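Long-range contacts in uronate isomerase (Caulobacter crescentus, PDB 2Q01), which catalyses the reversible isomerisation of D-glucuronate to D-fructuronate and of D-galacturonate to D-tagaturonate in bacterial sugar-acid metabolism: residues Arg155-Phe160 with Ser187-His192; Pro255-Ala260 with Thr336-Ala341; Ala269-Leu274 with Glu285-Gln290. All blocks are in the same frame, centred on the assembly; numbering follows the deposited sequence.

Contact 1: Arg155-Phe160 with Ser187-His192; sequences RPRALF and SGWGGH
Trp-189 meets Arg-157 with a face of its indole and Phe-160 with an edge. The first interaction is CH-pi. Arg-157 CG sits over the indole face, 3.8 Å from the centroid of the six-membered ring of Trp-189. The arginine chain is extended from CG to NE (chi2 -177°), which carries its guanidinium past the indole with the two planes only 6° apart. Gly-191 N covers the opposite face of the indole. The second interaction is aromatic. The edge of Trp-189 points at the face of Phe-160 in a T-shaped pair, with planes at 70°. Phe-160 CD2 comes within 3.4 Å of Trp-189 CZ2. With an alanine here in place of Trp-189, the Arg-157 chain would probably lose the surface under its methylenes, the Phe-160 face its edge-on partner, and Asp-161 OD1 the indole N-H. Polar groups are satisfied outside the pair: Arg-157 NE bonds to Phe-49 O, and Ser-187 OG to Ile-184 O. Phe-160 also packs on Ile-165 and Leu-168 of strand 165-169. The contact thus joins helix 156-162 to the loop between helix 179-186 and strand 192-194, consistent with alternating beta-alpha units of a TIM-barrel-type fold.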
ATOM      1  N   ARG B 155      -7.014 -19.517 -38.278  1.00 32.73           N
ATOM      2  CA  ARG B 155      -6.749 -20.827 -37.708  1.00 39.91           C
ATOM      3  C   ARG B 155      -5.716 -20.616 -36.608  1.00 45.09           C
ATOM      4  O   ARG B 155      -4.828 -19.772 -36.762  1.00 50.52           O
ATOM      5  CB  ARG B 155      -6.195 -21.786 -38.772  1.00 40.71           C
ATOM      6  CG  ARG B 155      -7.108 -22.024 -39.963  1.00 50.31           C
ATOM      7  CD  ARG B 155      -8.400 -22.713 -39.557  1.00 72.20           C
ATOM      8  NE  ARG B 155      -8.269 -24.167 -39.567  1.00 75.91           N
ATOM      9  CZ  ARG B 155      -8.812 -24.961 -40.485  1.00 65.05           C
ATOM     10  NH1 ARG B 155      -9.537 -24.445 -41.468  1.00 58.32           N
ATOM     11  NH2 ARG B 155      -8.636 -26.272 -40.417  1.00 70.24           N
ATOM     12  N   PRO B 156      -5.850 -21.342 -35.480  1.00 48.54           N
ATOM     13  CA  PRO B 156      -4.927 -21.249 -34.336  1.00 45.18           C
ATOM     14  C   PRO B 156      -3.435 -21.209 -34.683  1.00 43.21           C
ATOM     15  O   PRO B 156      -2.721 -20.337 -34.177  1.00 54.45           O
ATOM     16  CB  PRO B 156      -5.263 -22.498 -33.524  1.00 34.06           C
ATOM     17  CG  PRO B 156      -6.718 -22.701 -33.781  1.00 34.35           C
ATOM     18  CD  PRO B 156      -6.962 -22.277 -35.205  1.00 35.18           C
ATOM     19  N   ARG B 157      -2.984 -22.124 -35.539  1.00 39.48           N
ATOM     20  CA  ARG B 157      -1.585 -22.170 -35.981  1.00 40.31           C
ATOM     21  C   ARG B 157      -1.197 -20.952 -36.819  1.00 43.59           C
ATOM     22  O   ARG B 157      -0.091 -20.424 -36.681  1.00 44.05           O
ATOM     23  CB  ARG B 157      -1.315 -23.436 -36.792  1.00 35.94           C
ATOM     24  CG  ARG B 157      -1.271 -24.717 -35.985  1.00 47.32           C
ATOM     25  CD  ARG B 157      -0.916 -25.902 -36.878  1.00 32.66           C
ATOM     26  NE  ARG B 157      -0.884 -27.148 -36.124  1.00 50.42           N
ATOM     27  CZ  ARG B 157      -0.716 -28.352 -36.661  1.00 52.36           C
ATOM     28  NH1 ARG B 157      -0.563 -28.489 -37.970  1.00 52.82           N
ATOM     29  NH2 ARG B 157      -0.696 -29.423 -35.881  1.00 65.21           N
ATOM     30  N   ALA B 158      -2.112 -20.517 -37.684  1.00 43.92           N
ATOM     31  CA  ALA B 158      -1.892 -19.358 -38.548  1.00 46.56           C
ATOM     32  C   ALA B 158      -1.802 -18.065 -37.743  1.00 45.63           C
ATOM     33  O   ALA B 158      -1.015 -17.177 -38.074  1.00 58.46           O
ATOM     34  CB  ALA B 158      -2.992 -19.259 -39.588  1.00 50.21           C
ATOM     35  N   LEU B 159      -2.609 -17.977 -36.689  1.00 44.09           N
ATOM     36  CA  LEU B 159      -2.605 -16.836 -35.775  1.00 38.78           C
ATOM     37  C   LEU B 159      -1.352 -16.810 -34.906  1.00 48.60           C
ATOM     38  O   LEU B 159      -0.809 -15.743 -34.637  1.00 56.07           O
ATOM     39  CB  LEU B 159      -3.848 -16.867 -34.889  1.00 32.50           C
ATOM     40  CG  LEU B 159      -5.166 -16.352 -35.466  1.00 31.99           C
ATOM     41  CD1 LEU B 159      -6.337 -16.815 -34.607  1.00 29.26           C
ATOM     42  CD2 LEU B 159      -5.160 -14.841 -35.581  1.00 35.91           C
ATOM     43  N   PHE B 160      -0.907 -17.992 -34.476  1.00 50.64           N
ATOM     44  CA  PHE B 160       0.332 -18.169 -33.714  1.00 50.06           C
ATOM     45  C   PHE B 160       1.529 -17.595 -34.469  1.00 49.89           C
ATOM     46  O   PHE B 160       2.405 -16.971 -33.871  1.00 57.96           O
ATOM     47  CB  PHE B 160       0.543 -19.662 -33.447  1.00 48.56           C
ATOM     48  CG  PHE B 160       1.650 -19.984 -32.465  1.00 51.47           C
ATOM     49  CD1 PHE B 160       1.358 -20.209 -31.126  1.00 48.21           C
ATOM     50  CD2 PHE B 160       2.973 -20.119 -32.889  1.00 46.40           C
ATOM     51  CE1 PHE B 160       2.361 -20.534 -30.223  1.00 45.31           C
ATOM     52  CE2 PHE B 160       3.982 -20.447 -31.992  1.00 36.61           C
ATOM     53  CZ  PHE B 160       3.675 -20.654 -30.655  1.00 41.94           C
ATOM     54  N   SER B 187       4.006 -32.896 -35.726  1.00 59.64           N
ATOM     55  CA  SER B 187       3.557 -32.251 -36.961  1.00 60.50           C
ATOM     56  C   SER B 187       4.673 -31.430 -37.593  1.00 62.40           C
ATOM     57  O   SER B 187       5.667 -31.111 -36.937  1.00 60.11           O
ATOM     58  CB  SER B 187       2.333 -31.365 -36.703  1.00 60.38           C
ATOM     59  OG  SER B 187       2.682 -30.189 -35.996  1.00 50.88           O
ATOM     60  N   GLY B 188       4.493 -31.086 -38.868  1.00 67.43           N
ATOM     61  CA  GLY B 188       5.476 -30.297 -39.620  1.00 69.86           C
ATOM     62  C   GLY B 188       5.577 -28.847 -39.179  1.00 64.76           C
ATOM     63  O   GLY B 188       6.601 -28.197 -39.397  1.00 69.54           O
ATOM     64  N   TRP B 189       4.501 -28.349 -38.569  1.00 60.93           N
ATOM     65  CA  TRP B 189       4.438 -27.021 -37.966  1.00 55.69           C
ATOM     66  C   TRP B 189       5.464 -26.887 -36.844  1.00 59.19           C
ATOM     67  O   TRP B 189       5.622 -27.797 -36.029  1.00 61.63           O
ATOM     68  CB  TRP B 189       3.036 -26.802 -37.415  1.00 50.17           C
ATOM     69  CG  TRP B 189       2.747 -25.419 -36.926  1.00 54.74           C
ATOM     70  CD1 TRP B 189       2.678 -24.279 -37.676  1.00 43.70           C
ATOM     71  CD2 TRP B 189       2.439 -25.034 -35.580  1.00 52.51           C
ATOM     72  NE1 TRP B 189       2.360 -23.208 -36.880  1.00 42.56           N
ATOM     73  CE2 TRP B 189       2.210 -23.641 -35.589  1.00 53.44           C
ATOM     74  CE3 TRP B 189       2.340 -25.729 -34.366  1.00 44.30           C
ATOM     75  CZ2 TRP B 189       1.885 -22.928 -34.430  1.00 46.28           C
ATOM     76  CZ3 TRP B 189       2.015 -25.019 -33.213  1.00 40.29           C
ATOM     77  CH2 TRP B 189       1.794 -23.630 -33.256  1.00 47.49           C
ATOM     78  N   GLY B 190       6.161 -25.753 -36.815  1.00 58.64           N
ATOM     79  CA  GLY B 190       7.317 -25.580 -35.933  1.00 57.27           C
ATOM     80  C   GLY B 190       7.095 -24.711 -34.711  1.00 54.60           C
ATOM     81  O   GLY B 190       8.053 -24.210 -34.122  1.00 50.88           O
ATOM     82  N   GLY B 191       5.832 -24.539 -34.329  1.00 53.69           N
ATOM     83  CA  GLY B 191       5.473 -23.733 -33.165  1.00 50.76           C
ATOM     84  C   GLY B 191       5.911 -24.373 -31.862  1.00 46.79           C
ATOM     85  O   GLY B 191       5.675 -25.565 -31.634  1.00 45.08           O
ATOM     86  N   HIS B 192       6.553 -23.570 -31.015  1.00 39.06           N
ATOM     87  CA  HIS B 192       7.110 -24.035 -29.753  1.00 34.83           C
ATOM     88  C   HIS B 192       6.065 -23.866 -28.660  1.00 35.74           C
ATOM     89  O   HIS B 192       6.106 -22.921 -27.871  1.00 47.93           O
ATOM     90  CB  HIS B 192       8.406 -23.278 -29.448  1.00 29.06           C
ATOM     91  CG  HIS B 192       9.164 -23.784 -28.257  1.00 40.47           C
ATOM     92  ND1 HIS B 192       9.470 -22.982 -27.178  1.00 45.67           N
ATOM     93  CD2 HIS B 192       9.707 -24.994 -27.989  1.00 44.39           C
ATOM     94  CE1 HIS B 192      10.155 -23.679 -26.290  1.00 40.81           C
ATOM     95  NE2 HIS B 192      10.314 -24.904 -26.759  1.00 50.24           N
TER

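Contact 2: Pro255-Ala260 with Thr336-Ala341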
ATOM      1  N   PRO B 255      -3.066 -21.713  -1.247  1.00 42.56           N
ATOM      2  CA  PRO B 255      -3.656 -20.614  -0.465  1.00 41.65           C
ATOM      3  C   PRO B 255      -2.622 -19.714   0.217  1.00 41.31           C
ATOM      4  O   PRO B 255      -2.864 -18.521   0.391  1.00 49.33           O
ATOM      5  CB  PRO B 255      -4.473 -21.344   0.611  1.00 34.39           C
ATOM      6  CG  PRO B 255      -4.712 -22.692   0.071  1.00 39.88           C
ATOM      7  CD  PRO B 255      -3.515 -23.027  -0.744  1.00 42.72           C
ATOM      8  N   THR B 256      -1.492 -20.290   0.619  1.00 33.69           N
ATOM      9  CA  THR B 256      -0.446 -19.545   1.303  1.00 27.06           C
ATOM     10  C   THR B 256       0.898 -19.784   0.635  1.00 35.89           C
ATOM     11  O   THR B 256       1.030 -20.659  -0.229  1.00 32.85           O
ATOM     12  CB  THR B 256      -0.321 -19.972   2.777  1.00 39.48           C
ATOM     13  OG1 THR B 256      -0.043 -21.376   2.844  1.00 43.51           O
ATOM     14  CG2 THR B 256      -1.594 -19.655   3.559  1.00 27.34           C
ATOM     15  N   ALA B 257       1.898 -19.009   1.047  1.00 42.33           N
ATOM     16  CA  ALA B 257       3.266 -19.193   0.571  1.00 48.74           C
ATOM     17  C   ALA B 257       4.064 -20.112   1.501  1.00 45.06           C
ATOM     18  O   ALA B 257       5.281 -20.243   1.355  1.00 53.51           O
ATOM     19  CB  ALA B 257       3.960 -17.842   0.425  1.00 42.31           C
ATOM     20  N   ALA B 258       3.364 -20.748   2.443  1.00 47.24           N
ATOM     21  CA  ALA B 258       3.979 -21.537   3.510  1.00 37.06           C
ATOM     22  C   ALA B 258       4.807 -22.683   2.969  1.00 39.28           C
ATOM     23  O   ALA B 258       4.379 -23.377   2.046  1.00 42.81           O
ATOM     24  CB  ALA B 258       2.916 -22.059   4.456  1.00 32.32           C
ATOM     25  N   THR B 259       6.013 -22.832   3.517  1.00 38.18           N
ATOM     26  CA  THR B 259       6.891 -23.972   3.231  1.00 35.48           C
ATOM     27  C   THR B 259       7.234 -24.681   4.545  1.00 34.02           C
ATOM     28  O   THR B 259       7.085 -24.102   5.622  1.00 29.28           O
ATOM     29  CB  THR B 259       8.197 -23.548   2.516  1.00 32.48           C
ATOM     30  OG1 THR B 259       8.980 -22.715   3.379  1.00 43.80           O
ATOM     31  CG2 THR B 259       7.908 -22.791   1.223  1.00 42.91           C
ATOM     32  N   ALA B 260       7.689 -25.928   4.461  1.00 36.32           N
ATOM     33  CA  ALA B 260       8.094 -26.683   5.655  1.00 39.18           C
ATOM     34  C   ALA B 260       9.333 -27.533   5.386  1.00 42.27           C
ATOM     35  O   ALA B 260       9.661 -27.805   4.240  1.00 47.36           O
ATOM     36  CB  ALA B 260       6.949 -27.555   6.148  1.00 30.01           C
ATOM     37  N   THR B 336      -1.298 -11.788   2.135  1.00 39.19           N
ATOM     38  CA  THR B 336      -0.301 -12.854   1.996  1.00 41.96           C
ATOM     39  C   THR B 336       1.020 -12.531   2.710  1.00 43.29           C
ATOM     40  O   THR B 336       1.438 -11.376   2.768  1.00 48.80           O
ATOM     41  CB  THR B 336      -0.060 -13.182   0.503  1.00 45.32           C
ATOM     42  OG1 THR B 336      -1.325 -13.277  -0.165  1.00 55.02           O
ATOM     43  CG2 THR B 336       0.683 -14.503   0.322  1.00 45.65           C
ATOM     44  N   GLU B 337       1.652 -13.566   3.264  1.00 46.67           N
ATOM     45  CA  GLU B 337       2.886 -13.446   4.040  1.00 46.12           C
ATOM     46  C   GLU B 337       3.979 -14.305   3.398  1.00 46.18           C
ATOM     47  O   GLU B 337       3.710 -15.424   2.955  1.00 43.32           O
ATOM     48  CB  GLU B 337       2.626 -13.908   5.477  1.00 46.22           C
ATOM     49  CG  GLU B 337       3.458 -13.212   6.554  1.00 63.15           C
ATOM     50  CD  GLU B 337       4.875 -13.756   6.689  1.00 66.60           C
ATOM     51  OE1 GLU B 337       5.775 -12.954   7.037  1.00 60.34           O
ATOM     52  OE2 GLU B 337       5.086 -14.971   6.456  1.00 58.72           O
ATOM     53  N   TYR B 338       5.206 -13.782   3.357  1.00 38.46           N
ATOM     54  CA  TYR B 338       6.329 -14.474   2.711  1.00 33.43           C
ATOM     55  C   TYR B 338       7.527 -14.707   3.633  1.00 31.03           C
ATOM     56  O   TYR B 338       8.222 -15.714   3.496  1.00 43.04           O
ATOM     57  CB  TYR B 338       6.790 -13.716   1.451  1.00 42.01           C
ATOM     58  CG  TYR B 338       5.779 -13.729   0.324  1.00 40.01           C
ATOM     59  CD1 TYR B 338       5.805 -14.727  -0.649  1.00 30.08           C
ATOM     60  CD2 TYR B 338       4.794 -12.745   0.238  1.00 35.08           C
ATOM     61  CE1 TYR B 338       4.870 -14.745  -1.677  1.00 36.27           C
ATOM     62  CE2 TYR B 338       3.855 -12.758  -0.775  1.00 27.27           C
ATOM     63  CZ  TYR B 338       3.897 -13.753  -1.728  1.00 45.93           C
ATOM     64  OH  TYR B 338       2.956 -13.751  -2.724  1.00 46.60           O
ATOM     65  N   VAL B 339       7.764 -13.779   4.558  1.00 34.47           N
ATOM     66  CA  VAL B 339       9.001 -13.742   5.355  1.00 44.62           C
ATOM     67  C   VAL B 339       9.154 -14.928   6.304  1.00 46.41           C
ATOM     68  O   VAL B 339      10.181 -15.610   6.286  1.00 53.49           O
ATOM     69  CB  VAL B 339       9.151 -12.400   6.119  1.00 42.46           C
ATOM     70  CG1 VAL B 339      10.505 -12.306   6.812  1.00 38.75           C
ATOM     71  CG2 VAL B 339       9.011 -11.256   5.155  1.00 44.04           C
ATOM     72  N   ASP B 340       8.131 -15.176   7.119  1.00 47.69           N
ATOM     73  CA  ASP B 340       8.114 -16.345   7.991  1.00 45.74           C
ATOM     74  C   ASP B 340       7.801 -17.586   7.176  1.00 46.25           C
ATOM     75  O   ASP B 340       8.335 -18.666   7.441  1.00 52.57           O
ATOM     76  CB  ASP B 340       7.073 -16.184   9.102  1.00 52.15           C
ATOM     77  CG  ASP B 340       7.528 -15.246  10.214  1.00 63.69           C
ATOM     78  OD1 ASP B 340       6.662 -14.794  10.995  1.00 64.64           O
ATOM     79  OD2 ASP B 340       8.740 -14.952  10.313  1.00 76.58           O
ATOM     80  N   ALA B 341       6.943 -17.408   6.172  1.00 41.83           N
ATOM     81  CA  ALA B 341       6.415 -18.501   5.365  1.00 39.26           C
ATOM     82  C   ALA B 341       7.485 -19.269   4.596  1.00 34.56           C
ATOM     83  O   ALA B 341       7.547 -20.494   4.681  1.00 51.12           O
ATOM     84  CB  ALA B 341       5.336 -17.977   4.415  1.00 30.74           C
TER
HETATM   85  O   HOH W   1       6.443 -21.890   7.218  1.00 40.31           O
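Ala-341 O is the polar centre of this contact and is held by two groups of Thr-259. Thr-259 N donates to Ala-341 O at 3.0 Å, from above the carbonyl plane. Thr-259 OG1 donates to the same Ala-341 O at 2.9 Å, in the carbonyl plane and on a lone pair. OG1 stands between the backbone N and the carbonyl carbon (chi1 65°), and both the N-H and the hydroxyl reach the one oxygen. A water adds a third bond, bridging Ala-341 O and Thr-259 O. The apolar part centres on Ala-257. Its CB lies 3.5 Å from Glu-337 O, a contact of carbon with a carbonyl oxygen. The same Ala-257 CB touches Tyr-338 CD1 at 3.8 Å and meets Ala-341 CB at 4.2 Å.

The next shell fixes the shape of the 336-341 turn. The carboxylate of Glu-337 folds back over the following backbone. Its OE1 takes Asp-340 N at 3.2 Å in a nearly straight bond through the syn lone pair. Glu-337 OE2 receives Ala-341 N at 3.1 Å. Further out, Thr-259 OG1 also bonds with Leu-345 N, and Tyr-338 OH with Phe-360 O. Val-339 O accepts a bond from His-316 of a second subunit, so this turn also reaches the subunit interface. The 255-260 segment lies in the beta-alpha loop from strand 249-252 to helix 264-276, consistent with the family's TIM-barrel-type fold, and meets the loop leading into helix 343-349.

Contact 3: Ala269-Leu274 with Glu285-Gln290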
ATOM      1  N   ALA B 269       4.298 -39.709   7.784  1.00 30.50           N
ATOM      2  CA  ALA B 269       3.265 -39.692   8.819  1.00 26.12           C
ATOM      3  C   ALA B 269       2.099 -38.798   8.445  1.00 34.56           C
ATOM      4  O   ALA B 269       0.947 -39.221   8.519  1.00 39.11           O
ATOM      5  CB  ALA B 269       3.854 -39.244  10.153  1.00 27.67           C
ATOM      6  N   LEU B 270       2.415 -37.567   8.042  1.00 32.09           N
ATOM      7  CA  LEU B 270       1.417 -36.570   7.651  1.00 41.28           C
ATOM      8  C   LEU B 270       0.658 -36.991   6.396  1.00 40.36           C
ATOM      9  O   LEU B 270      -0.561 -36.825   6.318  1.00 48.67           O
ATOM     10  CB  LEU B 270       2.093 -35.213   7.437  1.00 35.98           C
ATOM     11  CG  LEU B 270       1.301 -34.039   6.868  1.00 31.66           C
ATOM     12  CD1 LEU B 270       0.233 -33.602   7.836  1.00 33.44           C
ATOM     13  CD2 LEU B 270       2.260 -32.909   6.583  1.00 38.41           C
ATOM     14  N   PHE B 271       1.395 -37.537   5.431  1.00 38.90           N
ATOM     15  CA  PHE B 271       0.829 -38.064   4.192  1.00 38.07           C
ATOM     16  C   PHE B 271      -0.190 -39.169   4.475  1.00 44.27           C
ATOM     17  O   PHE B 271      -1.301 -39.142   3.940  1.00 49.92           O
ATOM     18  CB  PHE B 271       1.955 -38.574   3.281  1.00 38.68           C
ATOM     19  CG  PHE B 271       1.480 -39.176   1.990  1.00 36.30           C
ATOM     20  CD1 PHE B 271       1.575 -40.545   1.770  1.00 33.82           C
ATOM     21  CD2 PHE B 271       0.948 -38.376   0.989  1.00 35.15           C
ATOM     22  CE1 PHE B 271       1.126 -41.107   0.576  1.00 29.65           C
ATOM     23  CE2 PHE B 271       0.502 -38.927  -0.204  1.00 20.41           C
ATOM     24  CZ  PHE B 271       0.600 -40.294  -0.415  1.00 36.59           C
ATOM     25  N   ASN B 272       0.193 -40.118   5.331  1.00 40.59           N
ATOM     26  CA  ASN B 272      -0.671 -41.241   5.708  1.00 38.62           C
ATOM     27  C   ASN B 272      -1.982 -40.834   6.378  1.00 40.74           C
ATOM     28  O   ASN B 272      -3.023 -41.421   6.090  1.00 43.10           O
ATOM     29  CB  ASN B 272       0.080 -42.230   6.598  1.00 43.17           C
ATOM     30  CG  ASN B 272       1.153 -43.002   5.847  1.00 47.41           C
ATOM     31  OD1 ASN B 272       2.025 -43.610   6.466  1.00 42.42           O
ATOM     32  ND2 ASN B 272       1.099 -42.981   4.513  1.00 37.84           N
ATOM     33  N   SER B 273      -1.928 -39.822   7.245  1.00 38.59           N
ATOM     34  CA  SER B 273      -3.118 -39.282   7.908  1.00 35.29           C
ATOM     35  C   SER B 273      -4.131 -38.745   6.911  1.00 42.21           C
ATOM     36  O   SER B 273      -5.334 -38.938   7.084  1.00 48.04           O
ATOM     37  CB  SER B 273      -2.743 -38.157   8.867  1.00 40.21           C
ATOM     38  OG  SER B 273      -1.714 -38.547   9.754  1.00 63.31           O
ATOM     39  N   LEU B 274      -3.638 -38.071   5.874  1.00 38.19           N
ATOM     40  CA  LEU B 274      -4.509 -37.415   4.902  1.00 38.04           C
ATOM     41  C   LEU B 274      -5.102 -38.410   3.919  1.00 36.04           C
ATOM     42  O   LEU B 274      -6.283 -38.315   3.575  1.00 49.59           O
ATOM     43  CB  LEU B 274      -3.763 -36.293   4.176  1.00 38.60           C
ATOM     44  CG  LEU B 274      -3.298 -35.129   5.058  1.00 27.71           C
ATOM     45  CD1 LEU B 274      -2.156 -34.424   4.407  1.00 20.15           C
ATOM     46  CD2 LEU B 274      -4.419 -34.149   5.323  1.00 25.02           C
ATOM     47  N   GLU B 285      -2.670 -27.777   5.102  1.00 40.78           N
ATOM     48  CA  GLU B 285      -1.716 -26.671   4.998  1.00 36.51           C
ATOM     49  C   GLU B 285      -0.278 -27.138   5.110  1.00 42.92           C
ATOM     50  O   GLU B 285       0.577 -26.697   4.343  1.00 54.50           O
ATOM     51  CB  GLU B 285      -1.956 -25.647   6.106  1.00 38.45           C
ATOM     52  CG  GLU B 285      -2.415 -24.278   5.641  1.00 69.46           C
ATOM     53  CD  GLU B 285      -1.383 -23.564   4.778  1.00 78.80           C
ATOM     54  OE1 GLU B 285      -1.576 -23.529   3.544  1.00 73.03           O
ATOM     55  OE2 GLU B 285      -0.385 -23.045   5.329  1.00 69.94           O
ATOM     56  N   LEU B 286      -0.024 -28.016   6.078  1.00 35.33           N
ATOM     57  CA  LEU B 286       1.313 -28.527   6.353  1.00 32.42           C
ATOM     58  C   LEU B 286       1.829 -29.363   5.190  1.00 31.20           C
ATOM     59  O   LEU B 286       3.004 -29.281   4.849  1.00 41.52           O
ATOM     60  CB  LEU B 286       1.317 -29.370   7.635  1.00 32.14           C
ATOM     61  CG  LEU B 286       2.480 -29.263   8.639  1.00 31.11           C
ATOM     62  CD1 LEU B 286       2.499 -30.471   9.561  1.00 38.14           C
ATOM     63  CD2 LEU B 286       3.858 -29.084   8.011  1.00 31.55           C
ATOM     64  N   PHE B 287       0.951 -30.160   4.583  1.00 39.84           N
ATOM     65  CA  PHE B 287       1.343 -31.002   3.458  1.00 33.75           C
ATOM     66  C   PHE B 287       1.637 -30.173   2.220  1.00 35.89           C
ATOM     67  O   PHE B 287       2.636 -30.413   1.556  1.00 39.69           O
ATOM     68  CB  PHE B 287       0.294 -32.072   3.164  1.00 31.98           C
ATOM     69  CG  PHE B 287       0.720 -33.073   2.118  1.00 37.31           C
ATOM     70  CD1 PHE B 287       1.709 -34.019   2.397  1.00 22.64           C
ATOM     71  CD2 PHE B 287       0.122 -33.077   0.857  1.00 24.98           C
ATOM     72  CE1 PHE B 287       2.097 -34.949   1.432  1.00 36.80           C
ATOM     73  CE2 PHE B 287       0.501 -33.996  -0.111  1.00 22.84           C
ATOM     74  CZ  PHE B 287       1.489 -34.939   0.175  1.00 38.68           C
ATOM     75  N   ARG B 288       0.784 -29.187   1.934  1.00 37.71           N
ATOM     76  CA  ARG B 288       1.027 -28.227   0.849  1.00 32.34           C
ATOM     77  C   ARG B 288       2.339 -27.453   1.043  1.00 36.97           C
ATOM     78  O   ARG B 288       3.083 -27.234   0.088  1.00 45.91           O
ATOM     79  CB  ARG B 288      -0.142 -27.257   0.728  1.00 27.68           C
ATOM     80  CG  ARG B 288      -1.387 -27.862   0.111  1.00 31.90           C
ATOM     81  CD  ARG B 288      -2.428 -26.799  -0.194  1.00 38.07           C
ATOM     82  NE  ARG B 288      -2.667 -25.905   0.939  1.00 20.67           N
ATOM     83  CZ  ARG B 288      -3.711 -25.976   1.761  1.00 31.42           C
ATOM     84  NH1 ARG B 288      -3.834 -25.102   2.754  1.00 17.94           N
ATOM     85  NH2 ARG B 288      -4.640 -26.904   1.596  1.00 17.25           N
ATOM     86  N   ALA B 289       2.611 -27.063   2.286  1.00 35.68           N
ATOM     87  CA  ALA B 289       3.891 -26.492   2.689  1.00 25.91           C
ATOM     88  C   ALA B 289       5.073 -27.449   2.492  1.00 28.24           C
ATOM     89  O   ALA B 289       6.102 -27.058   1.950  1.00 34.79           O
ATOM     90  CB  ALA B 289       3.824 -26.022   4.145  1.00 20.06           C
ATOM     91  N   GLN B 290       4.926 -28.695   2.939  1.00 33.80           N
ATOM     92  CA  GLN B 290       5.996 -29.688   2.808  1.00 32.00           C
ATOM     93  C   GLN B 290       6.273 -30.027   1.351  1.00 21.94           C
ATOM     94  O   GLN B 290       7.423 -30.201   0.959  1.00 27.03           O
ATOM     95  CB  GLN B 290       5.678 -30.962   3.604  1.00 30.59           C
ATOM     96  CG  GLN B 290       6.715 -32.090   3.448  1.00 24.12           C
ATOM     97  CD  GLN B 290       8.125 -31.653   3.813  1.00 41.97           C
ATOM     98  OE1 GLN B 290       8.330 -30.903   4.770  1.00 47.35           O
ATOM     99  NE2 GLN B 290       9.106 -32.128   3.054  1.00 38.09           N
TER
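Phe-287 packs against Leu-270, Phe-271 and Leu-274 where two consecutive helices, joined by a short connection, meet at a steep angle. The short segments of helix 264-276 and helix 281-302 have their N-to-C directions 132° apart and their axes 10.2 Å apart. The two phenylalanines lie side by side and point the same way. Their planes are 32° apart, so the pair is oblique. Phe-287 CZ comes to the edge of the Phe-271 ring, 3.6 Å from Phe-271 CD2. The two leucines approach the other end of Phe-287. Leu-274 crosses it obliquely and sets its CD1 3.6 Å from Phe-287 CB. Leu-270 CD2 rests against the backbone of the residue, 3.6 Å from Phe-287 N, and lies near the ring plane, at the edge. The same methyl touches the Leu-286 side chain, with Leu-270 CD2 3.8 Å from Leu-286 CB.

Aromatic neighbours continue the cluster. Phe-205 meets the Phe-287 ring edge-to-face, while Trp-228 and Tyr-231 of helix 228-244 pack on both phenylalanines. On helix 281-302, Arg-288 faces a different set of partners. It forms salt bridges with Asp-204 and Glu-206 through NH2. Its NH1 makes a further salt bridge, in the guanidinium plane, to Glu-285 OE1 at 2.9 Å, using the anti lone pair of that oxygen.

Following the chain from the N terminus, contact 1 comes first. It closes a loop of 26 residues that holds strand 165-169 and helix 179-186, and it is complete before contact 2 opens. Contact 2 closes a longer loop of 75 residues, joining the segment after strand 249-252 to the one before helix 343-349. Contact 3 falls wholly within that loop and joins its first two helices. Contacts 2 and 3 touch: Thr-256 OG1 lies 2.7 Å from Glu-285 OE1, probably hydrogen-bonded, so helix 281-302 serves both. Contact 1 stands apart, its centre about 40 Å from that of contact 2, across the centre of the chain.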